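PDB 5V2D: dioxygenase from Pseudomonas brassicacearum, which probably cleaves the central carbon–carbon double bond of lignostilbenes with molecular oxygen at a non-haem iron centre, as an oxygenase of the carotenoid-cleavage family. Local coordinates for residues A[345-350]-A[364-369]; A[299-304]-A[320-325]; A[112-117]-A[130-135]; A[68-73]-A[101-106]. All coordinates share one frame; numbering follows the deposited sequence. Where two conformers were deposited one is given.

Interaction 1: residues A[345-350]-A[364-369]; sequences ACLMRW and QPLTDY
R349 and Q364 form an antiparallel hydrogen-bonded pair, with R349 N to Q364 O at 2.8 Å and Q364 N to R349 O at 3.0 Å. Next along, L366 N donates to L347 O over 2.8 Å, nearly straight at 173°, while T367 N adds a weak bond to the same oxygen. Beyond this point a side chain takes over the pairing. T367 OG1 accepts from L347 N at 3.0 Å and donates to a lone pair of Y369 O at 2.8 Å; with chi1 at 65° it lies between its own backbone N and carbonyl carbon, where it serves both. A valine here would probably leave L347 N and Y369 O without their shared mate and let the loop toward Y369 shift. Among apolar contacts, L347 CD2 meets L366 CD1 at 3.9 Å, the two side chains crossing obliquely, and T367 CG2 rests on L347 CB. On the opposite face M348, bent at chi2 and chi3, brings CE to 3.6 Å from P365 CD, and C346 SG approaches P365 CB. The guanidinium of R349 turns to D318. This is the outer edge of a four-stranded antiparallel blade in the beta-propeller of carotenoid-cleavage oxygenases.

Interaction 2: residues A[299-304]-A[320-325]; sequences DGFQGH and PVTGGN. With FE (Fe (III) ion), chain E.
F301 and T322 are an antiparallel hydrogen-bonded pair, F301 N to T322 O at 2.9 Å and T322 N to F301 O at 3.0 Å, and G303 N extends the pairing to P320 O at 2.7 Å. Around this frame, a chi1 of 89° sets CG of F301 between its backbone N and carbonyl carbon, which lays the ring alongside the T322 side chain with CE1 3.5 Å from T322 CB. G324 O meets the ring at its edge, in plane, 3.2 Å from CD1. Water 2 sits above one face, displaced toward the rim; it donates to F301 O and is hydrogen-bonded to T322 OG1 at 2.8 Å. Replacing F301 by alanine is likely to open a gap beside T322 and G324 and to remove the ring face that lies against this water. D299 OD1, which also accepts from W271 NE1, reaches N325 N through water 1. At the other end P320 CD packs against H304 O, while the H304 imidazole leads off to the iron, bound by NE2 at 2.1 Å. Its ND1 hydrogen-bonds to E372 OE2, which together with the metal bond holds the ring's rotation. H188, H239 and H495 complete the protein ligands, with water 3 also on the metal: the four-histidine iron site of carotenoid-cleavage oxygenases, with H304 supplied from a propeller blade strand.

Interaction 3: residues A[112-117]-A[130-135]; sequences QRREGR and DSLAAK
D130 meets R117 in a salt bridge, its OD2 accepting from R117 NH1 at 3.1 Å and more weakly from NH2. The oxygen lies near the guanidinium plane, yet the nitrogen reaches it from above the carboxylate, 46° out of plane, so the two flat groups are inclined rather than coplanar. The second oxygen, OD1, uses its anti lone pair to accept L132 N at 2.8 Å, an Asx turn inside the type I turn from D130 to A133. L132 carries most of the remaining contact. CD2 touches the edge of the R117 guanidinium, 3.7 Å from NH2, and CG lies 4.0 Å from E115 OE2, the leucine crossing both side chains at about a right angle. Its carbonyl O accepts from R114 NH2 at 3.1 Å and from water 4, which also accepts a hydrogen bond from R114 NH1. E115 holds the R114 guanidinium in this orientation: NE, at 2.9 Å, and NH2 both grip OE2 side-on, with the oxygen in the guanidinium plane. The turn closes with A133 N on D130 O. The helix ends just here in a Schellman motif with G116, of positive phi, as C-prime residue, and a solvent-facing set of polar bonds ties that terminus to the Asx turn.

Interaction 4: residues A[68-73]-A[101-106]; sequences DPQYPP and RRYVQT
D68 and R101 form a buried salt bridge at the end of a propeller blade, where the loop following strand 60-67 meets strand 96-103 of the same antiparallel sheet. The charged contact runs through one oxygen: D68 OD1 is 3.1 Å from R101 NH2, with a weak second bond from NH1. NH2 lies above the carboxylate, 37° out of its plane. Backbone nitrogens of S39 and R40 also donate to the D68 carboxylate, and R101 NH1 turns to I41 O, so the pair is satisfied from several sides. Van der Waals contact comes from Q70, whose amide is turned 59° from the plane of the Y103 ring, with OE1 3.5 Å from CE1; that oxygen is itself held by R113 NE. The Q70 chain bends at chi2, which brings the amide back to the ring. The neutral hydrogen bond is shorter: Y103 OH donates to D68 O at 2.7 Å, the oxygen in the ring plane but the hydroxyl 38° above the carbonyl plane.

How the interactions relate
Interactions 1 and 2 share one sheet: strands 314-322 and 345-353 are neighbours in it, and C346 O lies 3.1 Å from V321 N. Interaction 2 is partly buried and extends to the iron, whereas interaction 1 lies at the surface; both rest mainly on backbone pairing, with a threonine side chain completing interaction 1. Interactions 3 and 4 lie together on the other side of the protein from interaction 1, with centres about 13 Å apart, and depend mainly on side-chain polar groups, salt bridges among them. R113 joins the two, its NH2 packing 3.5 Å from Y103 CD1. The salt bridges differ in setting: that of interaction 4 is buried, while that between R117 and D130 in interaction 3 is at the surface.

Interaction 1: residues A[345-350]-A[364-369]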
loop_
_atom_site.group_PDB
_atom_site.type_symbol
_atom_site.label_atom_id
_atom_site.label_comp_id
_atom_site.label_asym_id
_atom_site.label_seq_id
_atom_site.Cartn_x
_atom_site.Cartn_y
_atom_site.Cartn_z
ATOM N N ALA A 345 -9.588 -12.849 10.228
ATOM C CA ALA A 345 -8.722 -11.684 10.191
ATOM C C ALA A 345 -9.281 -10.677 11.222
ATOM O O ALA A 345 -10.481 -10.539 11.396
ATOM C CB ALA A 345 -8.690 -11.079 8.792
ATOM N N CYS A 346 -8.395 -9.973 11.876
ATOM C CA CYS A 346 -8.759 -8.841 12.700
ATOM C C CYS A 346 -7.485 -8.007 12.949
ATOM O O CYS A 346 -6.387 -8.454 12.617
ATOM C CB CYS A 346 -9.401 -9.383 14.050
ATOM S SG CYS A 346 -8.174 -10.246 15.073
ATOM N N LEU A 347 -7.657 -6.806 13.477
ATOM C CA LEU A 347 -6.556 -5.985 13.948
ATOM C C LEU A 347 -5.964 -6.617 15.207
ATOM O O LEU A 347 -6.703 -6.970 16.135
ATOM C CB LEU A 347 -7.017 -4.534 14.239
ATOM C CG LEU A 347 -5.867 -3.541 14.457
ATOM C CD1 LEU A 347 -5.096 -3.204 13.177
ATOM C CD2 LEU A 347 -6.431 -2.300 15.077
ATOM N N MET A 348 -4.642 -6.756 15.243
ATOM C CA MET A 348 -3.922 -7.337 16.370
ATOM C C MET A 348 -2.758 -6.516 16.839
ATOM O O MET A 348 -2.202 -5.691 16.099
ATOM C CB MET A 348 -3.398 -8.718 15.967
ATOM C CG MET A 348 -4.463 -9.547 15.346
ATOM S SD MET A 348 -4.615 -11.264 15.715
ATOM C CE MET A 348 -5.151 -11.075 17.318
ATOM N N ARG A 349 -2.368 -6.747 18.095
ATOM C CA ARG A 349 -1.186 -6.141 18.667
ATOM C C ARG A 349 -0.196 -7.264 18.913
ATOM O O ARG A 349 -0.510 -8.228 19.629
ATOM C CB ARG A 349 -1.454 -5.440 19.966
ATOM C CG ARG A 349 -0.186 -4.922 20.662
ATOM C CD ARG A 349 -0.497 -3.867 21.737
ATOM N NE ARG A 349 -0.906 -2.625 21.072
ATOM C CZ ARG A 349 -1.280 -1.509 21.663
ATOM N NH1 ARG A 349 -1.212 -1.440 23.018
ATOM N NH2 ARG A 349 -1.602 -0.450 20.917
ATOM N N TRP A 350 0.999 -7.112 18.368
ATOM C CA TRP A 350 2.134 -7.973 18.720
ATOM C C TRP A 350 2.985 -7.256 19.773
ATOM O O TRP A 350 3.201 -6.043 19.692
ATOM C CB TRP A 350 3.012 -8.178 17.505
ATOM C CG TRP A 350 2.369 -8.826 16.364
ATOM C CD1 TRP A 350 1.812 -8.205 15.322
ATOM C CD2 TRP A 350 2.369 -10.218 16.060
ATOM N NE1 TRP A 350 1.378 -9.131 14.395
ATOM C CE2 TRP A 350 1.748 -10.371 14.811
ATOM C CE3 TRP A 350 2.814 -11.364 16.734
ATOM C CZ2 TRP A 350 1.514 -11.601 14.232
ATOM C CZ3 TRP A 350 2.561 -12.609 16.143
ATOM C CH2 TRP A 350 1.947 -12.714 14.921
ATOM N N GLN A 364 -2.496 -10.433 19.901
ATOM C CA GLN A 364 -3.685 -10.198 20.736
ATOM C C GLN A 364 -4.649 -9.311 19.995
ATOM O O GLN A 364 -4.243 -8.295 19.447
ATOM C CB GLN A 364 -3.296 -9.577 22.109
ATOM C CG GLN A 364 -2.279 -10.450 22.903
ATOM C CD GLN A 364 -2.767 -11.925 23.129
ATOM O OE1 GLN A 364 -3.917 -12.155 23.495
ATOM N NE2 GLN A 364 -1.900 -12.911 22.862
ATOM N N PRO A 365 -5.919 -9.665 19.998
ATOM C CA PRO A 365 -6.860 -8.896 19.189
ATOM C C PRO A 365 -7.164 -7.530 19.721
ATOM O O PRO A 365 -7.269 -7.325 20.906
ATOM C CB PRO A 365 -8.149 -9.774 19.160
ATOM C CG PRO A 365 -8.033 -10.739 20.281
ATOM C CD PRO A 365 -6.545 -10.850 20.635
ATOM N N LEU A 366 -7.268 -6.570 18.818
ATOM C CA LEU A 366 -7.704 -5.248 19.119
ATOM C C LEU A 366 -9.079 -4.957 18.512
ATOM O O LEU A 366 -9.680 -3.955 18.855
ATOM C CB LEU A 366 -6.697 -4.268 18.539
ATOM C CG LEU A 366 -5.282 -4.300 19.018
ATOM C CD1 LEU A 366 -4.411 -3.295 18.276
ATOM C CD2 LEU A 366 -5.266 -3.946 20.533
ATOM N N THR A 367 -9.511 -5.746 17.527
ATOM C CA THR A 367 -10.868 -5.635 17.014
ATOM C C THR A 367 -11.360 -7.055 16.917
ATOM O O THR A 367 -10.590 -8.035 16.938
ATOM C CB THR A 367 -10.945 -5.036 15.542
ATOM O OG1 THR A 367 -10.321 -5.890 14.525
ATOM C CG2 THR A 367 -10.389 -3.621 15.499
ATOM N N ASP A 368 -12.643 -7.207 16.764
ATOM C CA ASP A 368 -13.184 -8.532 16.490
ATOM C C ASP A 368 -13.757 -8.571 15.072
ATOM O O ASP A 368 -14.594 -9.398 14.791
ATOM C CB ASP A 368 -14.214 -8.890 17.555
ATOM C CG ASP A 368 -15.428 -7.997 17.525
ATOM O OD1 ASP A 368 -15.465 -6.954 16.791
ATOM O OD2 ASP A 368 -16.395 -8.351 18.227
ATOM N N TYR A 369 -13.333 -7.661 14.195
ATOM C CA TYR A 369 -13.789 -7.653 12.799
ATOM C C TYR A 369 -12.569 -7.532 11.876
ATOM O O TYR A 369 -11.562 -6.948 12.267
ATOM C CB TYR A 369 -14.794 -6.498 12.516
ATOM C CG TYR A 369 -14.311 -5.132 12.953
ATOM C CD1 TYR A 369 -14.659 -4.603 14.180
ATOM C CD2 TYR A 369 -13.494 -4.348 12.102
ATOM C CE1 TYR A 369 -14.248 -3.309 14.559
ATOM C CE2 TYR A 369 -13.026 -3.108 12.503
ATOM C CZ TYR A 369 -13.424 -2.581 13.708
ATOM O OH TYR A 369 -12.958 -1.330 14.063
#

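Interaction 2: residues A[299-304]-A[320-325]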
loop_
_atom_site.group_PDB
_atom_site.type_symbol
_atom_site.label_atom_id
_atom_site.label_comp_id
_atom_site.label_asym_id
_atom_site.label_seq_id
_atom_site.Cartn_x
_atom_site.Cartn_y
_atom_site.Cartn_z
ATOM N N ASP A 299 0.901 -20.407 9.198
ATOM C CA ASP A 299 -0.285 -20.272 8.348
ATOM C C ASP A 299 -1.117 -19.012 8.650
ATOM O O ASP A 299 -2.352 -19.017 8.649
ATOM C CB ASP A 299 -1.162 -21.542 8.386
ATOM C CG ASP A 299 -1.988 -21.713 7.134
ATOM O OD1 ASP A 299 -1.672 -21.132 6.036
ATOM O OD2 ASP A 299 -2.996 -22.426 7.257
ATOM N N GLY A 300 -0.388 -17.933 8.915
ATOM C CA GLY A 300 -0.943 -16.637 9.142
ATOM C C GLY A 300 -0.087 -15.613 8.409
ATOM O O GLY A 300 1.058 -15.887 8.117
ATOM N N PHE A 301 -0.625 -14.441 8.165
ATOM C CA PHE A 301 0.188 -13.419 7.555
ATOM C C PHE A 301 -0.102 -11.990 8.040
ATOM O O PHE A 301 -1.227 -11.554 8.373
ATOM C CB PHE A 301 0.307 -13.535 6.034
ATOM C CG PHE A 301 -0.750 -12.813 5.307
ATOM C CD1 PHE A 301 -1.923 -13.403 5.022
ATOM C CD2 PHE A 301 -0.534 -11.462 5.026
ATOM C CE1 PHE A 301 -2.925 -12.679 4.365
ATOM C CE2 PHE A 301 -1.495 -10.729 4.470
ATOM C CZ PHE A 301 -2.719 -11.325 4.107
ATOM N N GLN A 302 1.009 -11.314 8.135
ATOM C CA GLN A 302 1.079 -9.972 8.714
ATOM C C GLN A 302 0.529 -8.968 7.687
ATOM O O GLN A 302 1.063 -8.886 6.550
ATOM C CB GLN A 302 2.521 -9.619 9.015
ATOM C CG GLN A 302 3.227 -10.605 9.964
ATOM C CD GLN A 302 4.068 -11.652 9.247
ATOM O OE1 GLN A 302 3.606 -12.251 8.276
ATOM N NE2 GLN A 302 5.265 -11.895 9.742
ATOM N N GLY A 303 -0.486 -8.222 8.052
ATOM C CA GLY A 303 -1.000 -7.094 7.188
ATOM C C GLY A 303 -0.193 -5.810 7.372
ATOM O O GLY A 303 0.903 -5.815 7.935
ATOM N N HIS A 304 -0.767 -4.702 6.909
ATOM C CA HIS A 304 -0.127 -3.394 7.006
ATOM C C HIS A 304 -0.030 -2.897 8.443
ATOM O O HIS A 304 -0.941 -3.066 9.230
ATOM C CB HIS A 304 -0.952 -2.385 6.197
ATOM C CG HIS A 304 -0.793 -2.591 4.749
ATOM N ND1 HIS A 304 -1.780 -3.115 3.951
ATOM C CD2 HIS A 304 0.219 -2.241 3.932
ATOM C CE1 HIS A 304 -1.317 -3.164 2.705
ATOM N NE2 HIS A 304 -0.109 -2.645 2.681
ATOM N N PRO A 320 -3.392 -5.663 11.005
ATOM C CA PRO A 320 -4.235 -6.827 10.662
ATOM C C PRO A 320 -3.347 -8.047 10.561
ATOM O O PRO A 320 -2.160 -7.940 10.143
ATOM C CB PRO A 320 -4.843 -6.455 9.314
ATOM C CG PRO A 320 -4.624 -4.993 9.181
ATOM C CD PRO A 320 -3.367 -4.663 9.940
ATOM N N VAL A 321 -3.901 -9.177 10.997
ATOM C CA VAL A 321 -3.303 -10.474 10.837
ATOM C C VAL A 321 -4.399 -11.404 10.285
ATOM O O VAL A 321 -5.551 -11.401 10.814
ATOM C CB VAL A 321 -2.771 -10.991 12.140
ATOM C CG1 VAL A 321 -2.117 -12.384 11.945
ATOM C CG2 VAL A 321 -1.705 -10.063 12.707
ATOM N N THR A 322 -4.081 -12.126 9.219
ATOM C CA THR A 322 -5.060 -12.987 8.587
ATOM C C THR A 322 -4.610 -14.422 8.742
ATOM O O THR A 322 -3.440 -14.739 8.550
ATOM C CB THR A 322 -5.176 -12.667 7.100
ATOM O OG1 THR A 322 -5.552 -11.316 7.004
ATOM C CG2 THR A 322 -6.217 -13.544 6.384
ATOM N N GLY A 323 -5.545 -15.301 9.077
ATOM C CA GLY A 323 -5.177 -16.711 9.334
ATOM C C GLY A 323 -5.146 -17.604 8.096
ATOM O O GLY A 323 -5.711 -18.674 8.135
ATOM N N GLY A 324 -4.427 -17.213 7.037
ATOM C CA GLY A 324 -4.154 -18.076 5.880
ATOM C C GLY A 324 -3.757 -17.249 4.677
ATOM O O GLY A 324 -3.701 -16.022 4.773
ATOM N N ASN A 325 -3.488 -17.920 3.551
ATOM C CA ASN A 325 -3.006 -17.259 2.360
ATOM C C ASN A 325 -4.142 -16.516 1.625
ATOM O O ASN A 325 -5.015 -17.149 1.031
ATOM C CB ASN A 325 -2.369 -18.236 1.382
ATOM C CG ASN A 325 -1.732 -17.546 0.214
ATOM O OD1 ASN A 325 -1.452 -16.366 0.302
ATOM N ND2 ASN A 325 -1.522 -18.271 -0.894
HETATM FE FE FE E . 0.982 -1.999 1.021
HETATM O O HOH W 1 -3.872 -20.776 4.021
HETATM O O HOH W 2 -3.282 -9.687 7.310
HETATM O O HOH W 3 -0.098 -2.875 -0.503
#

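Interaction 3: residues A[112-117]-A[130-135]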
loop_
_atom_site.group_PDB
_atom_site.type_symbol
_atom_site.label_atom_id
_atom_site.label_comp_id
_atom_site.label_asym_id
_atom_site.label_seq_id
_atom_site.Cartn_x
_atom_site.Cartn_y
_atom_site.Cartn_z
ATOM N N GLN A 112 6.922 -0.138 -23.446
ATOM C CA GLN A 112 5.635 -0.626 -23.959
ATOM C C GLN A 112 5.027 0.372 -24.894
ATOM O O GLN A 112 4.505 -0.034 -25.952
ATOM C CB GLN A 112 4.655 -0.964 -22.800
ATOM C CG GLN A 112 5.122 -2.106 -21.923
ATOM C CD GLN A 112 4.034 -2.659 -21.001
ATOM O OE1 GLN A 112 2.885 -2.179 -21.087
ATOM N NE2 GLN A 112 4.329 -3.786 -20.265
ATOM N N ARG A 113 5.097 1.655 -24.565
ATOM C CA ARG A 113 4.572 2.673 -25.465
ATOM C C ARG A 113 5.367 2.701 -26.812
ATOM O O ARG A 113 4.798 2.900 -27.853
ATOM C CB ARG A 113 4.611 4.058 -24.857
ATOM C CG ARG A 113 3.510 4.253 -23.777
ATOM C CD ARG A 113 3.521 5.643 -23.286
ATOM N NE ARG A 113 2.408 5.907 -22.396
ATOM C CZ ARG A 113 2.052 7.115 -21.986
ATOM N NH1 ARG A 113 2.836 8.206 -22.188
ATOM N NH2 ARG A 113 0.938 7.240 -21.240
ATOM N N ARG A 114 6.637 2.456 -26.751
ATOM C CA ARG A 114 7.464 2.397 -27.978
ATOM C C ARG A 114 7.019 1.262 -28.879
ATOM O O ARG A 114 6.876 1.459 -30.048
ATOM C CB ARG A 114 8.918 2.202 -27.577
ATOM C CG ARG A 114 9.945 2.210 -28.730
ATOM C CD ARG A 114 11.308 1.750 -28.184
ATOM N NE ARG A 114 11.305 0.294 -28.013
ATOM C CZ ARG A 114 11.723 -0.352 -26.929
ATOM N NH1 ARG A 114 12.280 0.293 -25.871
ATOM N NH2 ARG A 114 11.657 -1.688 -26.907
ATOM N N GLU A 115 6.742 0.094 -28.339
ATOM C CA GLU A 115 6.268 -0.997 -29.121
ATOM C C GLU A 115 4.773 -1.044 -29.331
ATOM O O GLU A 115 4.334 -1.812 -30.134
ATOM C CB GLU A 115 6.699 -2.310 -28.531
ATOM C CG GLU A 115 8.223 -2.415 -28.314
ATOM C CD GLU A 115 9.030 -2.314 -29.627
ATOM O OE1 GLU A 115 8.478 -2.780 -30.650
ATOM O OE2 GLU A 115 10.173 -1.827 -29.609
ATOM N N GLY A 116 3.981 -0.288 -28.574
ATOM C CA GLY A 116 2.563 -0.316 -28.790
ATOM C C GLY A 116 1.880 -1.509 -28.175
ATOM O O GLY A 116 0.807 -1.880 -28.654
ATOM N N ARG A 117 2.477 -2.140 -27.169
ATOM C CA ARG A 117 1.889 -3.335 -26.537
ATOM C C ARG A 117 2.589 -3.674 -25.236
ATOM O O ARG A 117 3.689 -3.188 -24.989
ATOM C CB ARG A 117 1.937 -4.568 -27.464
ATOM C CG ARG A 117 3.378 -5.018 -27.801
ATOM C CD ARG A 117 3.415 -6.141 -28.883
ATOM N NE ARG A 117 4.797 -6.187 -29.375
ATOM C CZ ARG A 117 5.687 -7.046 -28.898
ATOM N NH1 ARG A 117 5.356 -7.955 -28.042
ATOM N NH2 ARG A 117 6.914 -7.044 -29.332
ATOM N N ASP A 130 9.009 -10.170 -22.626
ATOM C CA ASP A 130 9.497 -10.075 -24.039
ATOM C C ASP A 130 10.892 -9.503 -23.981
ATOM O O ASP A 130 11.244 -8.703 -23.116
ATOM C CB ASP A 130 8.555 -9.119 -24.749
ATOM C CG ASP A 130 8.792 -9.011 -26.250
ATOM O OD1 ASP A 130 9.793 -8.436 -26.720
ATOM O OD2 ASP A 130 7.837 -9.381 -26.954
ATOM N N SER A 131 11.730 -9.896 -24.941
ATOM C CA SER A 131 13.123 -9.418 -24.959
ATOM C C SER A 131 13.192 -7.927 -25.247
ATOM O O SER A 131 14.146 -7.304 -24.875
ATOM C CB SER A 131 13.928 -10.222 -26.017
ATOM O OG SER A 131 13.261 -10.038 -27.247
ATOM N N LEU A 132 12.147 -7.303 -25.765
ATOM C CA LEU A 132 12.126 -5.853 -25.932
ATOM C C LEU A 132 11.677 -5.035 -24.670
ATOM O O LEU A 132 11.753 -3.789 -24.690
ATOM C CB LEU A 132 11.126 -5.520 -27.036
ATOM C CG LEU A 132 11.538 -5.445 -28.570
ATOM C CD1 LEU A 132 12.955 -5.753 -28.900
ATOM C CD2 LEU A 132 10.492 -6.078 -29.467
ATOM N N ALA A 133 11.242 -5.712 -23.605
ATOM C CA ALA A 133 10.866 -5.051 -22.380
ATOM C C ALA A 133 12.057 -4.308 -21.822
ATOM O O ALA A 133 13.210 -4.746 -22.026
ATOM C CB ALA A 133 10.482 -6.051 -21.355
ATOM N N ALA A 134 11.813 -3.243 -21.109
ATOM C CA ALA A 134 12.891 -2.546 -20.393
ATOM C C ALA A 134 13.527 -3.476 -19.421
ATOM O O ALA A 134 12.904 -4.368 -18.896
ATOM C CB ALA A 134 12.394 -1.291 -19.695
ATOM N N LYS A 135 14.790 -3.237 -19.143
ATOM C CA LYS A 135 15.536 -3.995 -18.140
ATOM C C LYS A 135 15.022 -3.778 -16.754
ATOM O O LYS A 135 14.987 -4.673 -15.942
ATOM C CB LYS A 135 17.020 -3.609 -18.184
ATOM C CG LYS A 135 17.701 -4.055 -19.502
ATOM C CD LYS A 135 17.618 -5.566 -19.741
ATOM C CE LYS A 135 18.546 -6.075 -20.803
ATOM N NZ LYS A 135 17.848 -6.158 -22.109
HETATM O O HOH W 4 13.354 -1.676 -23.953
#

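Interaction 4: residues A[68-73]-A[101-106]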
loop_
_atom_site.group_PDB
_atom_site.type_symbol
_atom_site.label_atom_id
_atom_site.label_comp_id
_atom_site.label_asym_id
_atom_site.label_seq_id
_atom_site.Cartn_x
_atom_site.Cartn_y
_atom_site.Cartn_z
ATOM N N ASP A 68 -2.699 0.782 -13.012
ATOM C CA ASP A 68 -3.651 1.053 -14.072
ATOM C C ASP A 68 -2.971 0.678 -15.426
ATOM O O ASP A 68 -2.304 1.504 -16.052
ATOM C CB ASP A 68 -4.075 2.505 -14.039
ATOM C CG ASP A 68 -5.377 2.782 -14.831
ATOM O OD1 ASP A 68 -5.835 3.940 -14.753
ATOM O OD2 ASP A 68 -5.999 1.852 -15.472
ATOM N N PRO A 69 -3.068 -0.565 -15.840
ATOM C CA PRO A 69 -2.182 -1.059 -16.963
ATOM C C PRO A 69 -2.399 -0.352 -18.224
ATOM O O PRO A 69 -3.515 -0.207 -18.677
ATOM C CB PRO A 69 -2.496 -2.548 -17.120
ATOM C CG PRO A 69 -3.631 -2.777 -16.236
ATOM C CD PRO A 69 -3.974 -1.601 -15.339
ATOM N N GLN A 70 -1.300 0.148 -18.826
ATOM C CA GLN A 70 -1.385 0.896 -20.035
ATOM C C GLN A 70 -1.880 0.014 -21.169
ATOM O O GLN A 70 -2.629 0.495 -22.029
ATOM C CB GLN A 70 -0.027 1.461 -20.425
ATOM C CG GLN A 70 0.039 2.187 -21.764
ATOM C CD GLN A 70 -0.609 3.523 -21.716
ATOM O OE1 GLN A 70 0.060 4.529 -21.565
ATOM N NE2 GLN A 70 -1.976 3.534 -21.844
ATOM N N TYR A 71 -1.452 -1.229 -21.200
ATOM C CA TYR A 71 -1.901 -2.177 -22.233
ATOM C C TYR A 71 -2.453 -3.479 -21.686
ATOM O O TYR A 71 -2.077 -3.899 -20.585
ATOM C CB TYR A 71 -0.703 -2.541 -23.136
ATOM C CG TYR A 71 -0.233 -1.409 -24.025
ATOM C CD1 TYR A 71 -0.928 -1.015 -25.132
ATOM C CD2 TYR A 71 0.919 -0.683 -23.683
ATOM C CE1 TYR A 71 -0.506 0.035 -25.932
ATOM C CE2 TYR A 71 1.349 0.396 -24.437
ATOM C CZ TYR A 71 0.652 0.757 -25.577
ATOM O OH TYR A 71 1.155 1.795 -26.310
ATOM N N PRO A 72 -3.240 -4.181 -22.457
ATOM C CA PRO A 72 -3.586 -5.538 -22.029
ATOM C C PRO A 72 -2.361 -6.421 -21.835
ATOM O O PRO A 72 -1.423 -6.352 -22.653
ATOM C CB PRO A 72 -4.439 -6.114 -23.188
ATOM C CG PRO A 72 -4.883 -4.935 -23.951
ATOM C CD PRO A 72 -3.788 -3.826 -23.771
ATOM N N PRO A 73 -2.331 -7.239 -20.785
ATOM C CA PRO A 73 -1.082 -7.968 -20.511
ATOM C C PRO A 73 -0.749 -8.961 -21.635
ATOM O O PRO A 73 -1.653 -9.646 -22.185
ATOM C CB PRO A 73 -1.372 -8.689 -19.222
ATOM C CG PRO A 73 -2.926 -8.764 -19.186
ATOM C CD PRO A 73 -3.306 -7.423 -19.710
ATOM N N ARG A 101 -3.828 13.692 -12.814
ATOM C CA ARG A 101 -3.640 12.246 -12.788
ATOM C C ARG A 101 -2.674 11.943 -13.939
ATOM O O ARG A 101 -2.982 12.330 -15.086
ATOM C CB ARG A 101 -4.934 11.529 -12.945
ATOM C CG ARG A 101 -4.851 10.020 -12.762
ATOM C CD ARG A 101 -6.253 9.420 -12.587
ATOM N NE ARG A 101 -6.228 8.006 -12.216
ATOM C CZ ARG A 101 -6.479 6.964 -12.963
ATOM N NH1 ARG A 101 -6.701 7.072 -14.276
ATOM N NH2 ARG A 101 -6.441 5.755 -12.374
ATOM N N ARG A 102 -1.562 11.307 -13.640
ATOM C CA ARG A 102 -0.502 11.046 -14.639
ATOM C C ARG A 102 0.189 9.698 -14.349
ATOM O O ARG A 102 0.394 9.339 -13.187
ATOM C CB ARG A 102 0.616 12.133 -14.647
ATOM C CG ARG A 102 0.239 13.566 -14.985
ATOM C CD ARG A 102 -0.197 13.714 -16.466
ATOM N NE ARG A 102 -0.362 15.026 -17.116
ATOM C CZ ARG A 102 -1.499 15.729 -17.265
ATOM N NH1 ARG A 102 -2.631 15.368 -16.705
ATOM N NH2 ARG A 102 -1.484 16.858 -17.963
ATOM N N TYR A 103 0.622 9.052 -15.414
ATOM C CA TYR A 103 1.423 7.848 -15.319
ATOM C C TYR A 103 2.803 8.202 -14.874
ATOM O O TYR A 103 3.365 9.236 -15.293
ATOM C CB TYR A 103 1.552 7.143 -16.667
ATOM C CG TYR A 103 0.455 6.141 -17.006
ATOM C CD1 TYR A 103 -0.300 6.278 -18.123
ATOM C CD2 TYR A 103 0.195 5.057 -16.154
ATOM C CE1 TYR A 103 -1.255 5.337 -18.448
ATOM C CE2 TYR A 103 -0.748 4.115 -16.508
ATOM C CZ TYR A 103 -1.505 4.302 -17.652
ATOM O OH TYR A 103 -2.491 3.376 -17.935
ATOM N N VAL A 104 3.369 7.367 -14.023
ATOM C CA VAL A 104 4.828 7.389 -13.807
ATOM C C VAL A 104 5.507 6.920 -15.108
ATOM O O VAL A 104 5.249 5.832 -15.595
ATOM C CB VAL A 104 5.291 6.463 -12.673
ATOM C CG1 VAL A 104 6.723 6.721 -12.330
ATOM C CG2 VAL A 104 4.501 6.746 -11.381
ATOM N N GLN A 105 6.377 7.744 -15.671
ATOM C CA GLN A 105 7.040 7.377 -16.937
ATOM C C GLN A 105 8.274 6.507 -16.636
ATOM O O GLN A 105 9.418 6.882 -16.899
ATOM C CB GLN A 105 7.372 8.597 -17.763
ATOM C CG GLN A 105 6.117 9.352 -18.085
ATOM C CD GLN A 105 6.108 9.988 -19.435
ATOM O OE1 GLN A 105 7.147 10.123 -20.097
ATOM N NE2 GLN A 105 4.925 10.394 -19.874
ATOM N N THR A 106 7.993 5.310 -16.174
ATOM C CA THR A 106 8.990 4.291 -15.943
ATOM C C THR A 106 9.620 3.844 -17.262
ATOM O O THR A 106 9.003 3.940 -18.317
ATOM C CB THR A 106 8.416 3.037 -15.248
ATOM O OG1 THR A 106 7.433 2.460 -16.061
ATOM C CG2 THR A 106 7.848 3.393 -13.839
#